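Local coordinates for protein uridylate kinase (Bacillus anthracis, PDB 2JJX) that probably catalyses the ATP-dependent phosphorylation of UMP to UDP in pyrimidine biosynthesis, and binds ATP at an allosteric site as well, at residues Gly171-Phe176 with Glu238-Leu243. Residues are numbered along the deposited sequence; the frame is centred on the assembly and turned at random.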
ATOM      1  N   GLY A 171     -13.761  34.392 -18.694  1.00 89.92           N
ATOM      2  CA  GLY A 171     -14.594  35.167 -19.599  1.00 86.44           C
ATOM      3  C   GLY A 171     -15.910  35.719 -19.070  1.00 86.42           C
ATOM      4  O   GLY A 171     -16.236  36.887 -19.318  1.00 82.12           O
ATOM      5  N   VAL A 172     -16.669  34.871 -18.377  1.00 81.92           N
ATOM      6  CA  VAL A 172     -17.965  35.242 -17.818  1.00 77.27           C
ATOM      7  C   VAL A 172     -17.910  35.724 -16.365  1.00 71.33           C
ATOM      8  O   VAL A 172     -17.498  34.993 -15.476  1.00 71.80           O
ATOM      9  CB  VAL A 172     -18.962  34.107 -17.997  1.00 79.99           C
ATOM     10  CG1 VAL A 172     -18.293  32.756 -17.787  1.00 82.16           C
ATOM     11  CG2 VAL A 172     -20.122  34.290 -17.052  1.00 77.82           C
ATOM     12  N   ASP A 173     -18.277  36.983 -16.138  1.00 61.81           N
ATOM     13  CA  ASP A 173     -18.151  37.614 -14.822  1.00 61.11           C
ATOM     14  C   ASP A 173     -19.115  37.162 -13.719  1.00 61.69           C
ATOM     15  O   ASP A 173     -19.125  37.755 -12.641  1.00 61.04           O
ATOM     16  CB  ASP A 173     -18.144  39.151 -14.948  1.00 65.20           C
ATOM     17  CG  ASP A 173     -17.429  39.856 -13.767  1.00 98.58           C
ATOM     18  OD1 ASP A 173     -17.031  41.037 -13.916  1.00104.20           O
ATOM     19  OD2 ASP A 173     -17.238  39.233 -12.695  1.00 96.65           O
ATOM     20  N   GLY A 174     -19.932  36.141 -13.974  1.00 54.08           N
ATOM     21  CA  GLY A 174     -20.892  35.669 -12.982  1.00 53.38           C
ATOM     22  C   GLY A 174     -21.945  34.670 -13.452  1.00 58.49           C
ATOM     23  O   GLY A 174     -21.702  33.841 -14.335  1.00 52.65           O
ATOM     24  N   VAL A 175     -23.102  34.673 -12.793  1.00 57.05           N
ATOM     25  CA  VAL A 175     -24.199  33.779 -13.182  1.00 53.98           C
ATOM     26  C   VAL A 175     -25.384  34.590 -13.685  1.00 58.94           C
ATOM     27  O   VAL A 175     -25.888  35.496 -13.010  1.00 53.09           O
ATOM     28  CB  VAL A 175     -24.585  32.771 -12.087  1.00 55.82           C
ATOM     29  CG1 VAL A 175     -25.990  32.253 -12.319  1.00 54.49           C
ATOM     30  CG2 VAL A 175     -23.602  31.614 -12.061  1.00 55.07           C
ATOM     31  N   PHE A 176     -25.719  34.360 -14.950  1.00 65.43           N
ATOM     32  CA  PHE A 176     -26.775  35.121 -15.603  1.00 65.15           C
ATOM     33  C   PHE A 176     -28.073  34.354 -15.701  1.00 74.49           C
ATOM     34  O   PHE A 176     -28.127  33.128 -15.544  1.00 68.77           O
ATOM     35  CB  PHE A 176     -26.354  35.575 -16.995  1.00 64.30           C
ATOM     36  CG  PHE A 176     -25.166  36.481 -16.994  1.00 63.71           C
ATOM     37  CD1 PHE A 176     -23.886  35.961 -17.001  1.00 67.02           C
ATOM     38  CD2 PHE A 176     -25.328  37.854 -16.976  1.00 65.95           C
ATOM     39  CE1 PHE A 176     -22.792  36.800 -16.982  1.00 72.09           C
ATOM     40  CE2 PHE A 176     -24.237  38.696 -16.949  1.00 70.71           C
ATOM     41  CZ  PHE A 176     -22.964  38.176 -16.952  1.00 71.27           C
ATOM     42  N   GLU A 238     -15.927  42.807  -1.053  1.00 54.61           N
ATOM     43  CA  GLU A 238     -16.618  43.422  -2.181  1.00 58.03           C
ATOM     44  C   GLU A 238     -17.664  42.537  -2.834  1.00 77.17           C
ATOM     45  O   GLU A 238     -17.690  41.320  -2.652  1.00 79.45           O
ATOM     46  CB  GLU A 238     -15.639  43.958  -3.226  1.00 60.02           C
ATOM     47  CG  GLU A 238     -14.637  44.963  -2.687  1.00 80.17           C
ATOM     48  CD  GLU A 238     -13.975  45.770  -3.791  1.00121.70           C
ATOM     49  OE1 GLU A 238     -14.634  45.994  -4.833  1.00 95.19           O
ATOM     50  OE2 GLU A 238     -12.820  46.215  -3.593  1.00111.17           O
ATOM     51  N   HIS A 239     -18.558  43.170  -3.578  1.00 88.19           N
ATOM     52  CA  HIS A 239     -19.602  42.438  -4.273  1.00 93.31           C
ATOM     53  C   HIS A 239     -19.350  42.492  -5.772  1.00 95.63           C
ATOM     54  O   HIS A 239     -19.772  43.433  -6.448  1.00 95.64           O
ATOM     55  CB  HIS A 239     -20.981  42.998  -3.923  1.00 95.79           C
ATOM     56  CG  HIS A 239     -21.477  42.552  -2.584  1.00100.84           C
ATOM     57  ND1 HIS A 239     -21.714  41.231  -2.284  1.00104.35           N
ATOM     58  CD2 HIS A 239     -21.727  43.250  -1.448  1.00102.17           C
ATOM     59  CE1 HIS A 239     -22.095  41.127  -1.022  1.00102.96           C
ATOM     60  NE2 HIS A 239     -22.105  42.339  -0.493  1.00102.68           N
ATOM     61  N   VAL A 240     -18.554  41.538  -6.249  1.00 86.29           N
ATOM     62  CA  VAL A 240     -18.233  41.406  -7.668  1.00 80.44           C
ATOM     63  C   VAL A 240     -18.520  39.968  -8.042  1.00 75.22           C
ATOM     64  O   VAL A 240     -18.522  39.112  -7.174  1.00 72.56           O
ATOM     65  CB  VAL A 240     -16.791  41.844  -8.001  1.00 80.85           C
ATOM     66  CG1 VAL A 240     -15.836  41.489  -6.879  1.00 80.50           C
ATOM     67  CG2 VAL A 240     -16.328  41.237  -9.313  1.00 80.13           C
ATOM     68  N   GLY A 241     -18.927  39.719  -9.280  1.00 69.52           N
ATOM     69  CA  GLY A 241     -19.305  38.369  -9.674  1.00 66.75           C
ATOM     70  C   GLY A 241     -20.615  37.969  -9.015  1.00 63.83           C
ATOM     71  O   GLY A 241     -21.362  38.818  -8.542  1.00 68.23           O
ATOM     72  N   THR A 242     -20.890  36.672  -8.935  1.00 53.99           N
ATOM     73  CA  THR A 242     -22.133  36.164  -8.333  1.00 49.43           C
ATOM     74  C   THR A 242     -21.865  35.426  -7.009  1.00 47.80           C
ATOM     75  O   THR A 242     -20.871  34.733  -6.878  1.00 52.55           O
ATOM     76  CB  THR A 242     -22.877  35.240  -9.340  1.00 42.29           C
ATOM     77  OG1 THR A 242     -23.545  36.042 -10.327  1.00 57.39           O
ATOM     78  CG2 THR A 242     -23.872  34.396  -8.603  1.00 35.19           C
ATOM     79  N   LEU A 243     -22.763  35.551  -6.035  1.00 38.31           N
ATOM     80  CA  LEU A 243     -22.631  34.869  -4.738  1.00 32.85           C
ATOM     81  C   LEU A 243     -23.764  33.903  -4.538  1.00 47.48           C
ATOM     82  O   LEU A 243     -24.877  34.337  -4.294  1.00 57.54           O
ATOM     83  CB  LEU A 243     -22.737  35.849  -3.568  1.00 30.91           C
ATOM     84  CG  LEU A 243     -22.134  35.451  -2.207  1.00 35.89           C
ATOM     85  CD1 LEU A 243     -22.847  36.044  -0.996  1.00 37.12           C
ATOM     86  CD2 LEU A 243     -22.046  33.955  -2.068  1.00 34.31           C
TER
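Thr242 OG1 is held by two hydrogen bonds: it accepts a nearly straight one from the backbone N of Val175 (2.9 Å, 165° at the hydrogen) and gives its proton to the carbonyl O of Tyr189. The buried hydroxyl thereby ties strand 242-245 to the loop that follows strand 164-169. It is turned toward that loop because OG1 lies anti to the carbonyl carbon of Thr242 (chi1 -77°), while CG2 of the same threonine, anti to the backbone N, lies against Val175 CB (3.9 Å) next to the polar bond. One step back along both chains, the CA atoms come closest, with Gly174 CA 4.6 Å from Gly241 CA. Gly241 takes a positive phi (71°), a backbone shape that favours glycine, and offers a CA-H...O contact to the carbonyl O of Asp173. Farther along, Asp173 OD2 lies 4.0 Å from Val240 CG2, a loose van der Waals contact. Val240 also packs on helix 230-235, and Asp173 touches Asn224 of strand 220-224. Thr242 is bonded through its backbone to Val222 of that strand, which runs antiparallel to 242-245, placing the contact where the loop meets the sheet of this amino acid kinase fold.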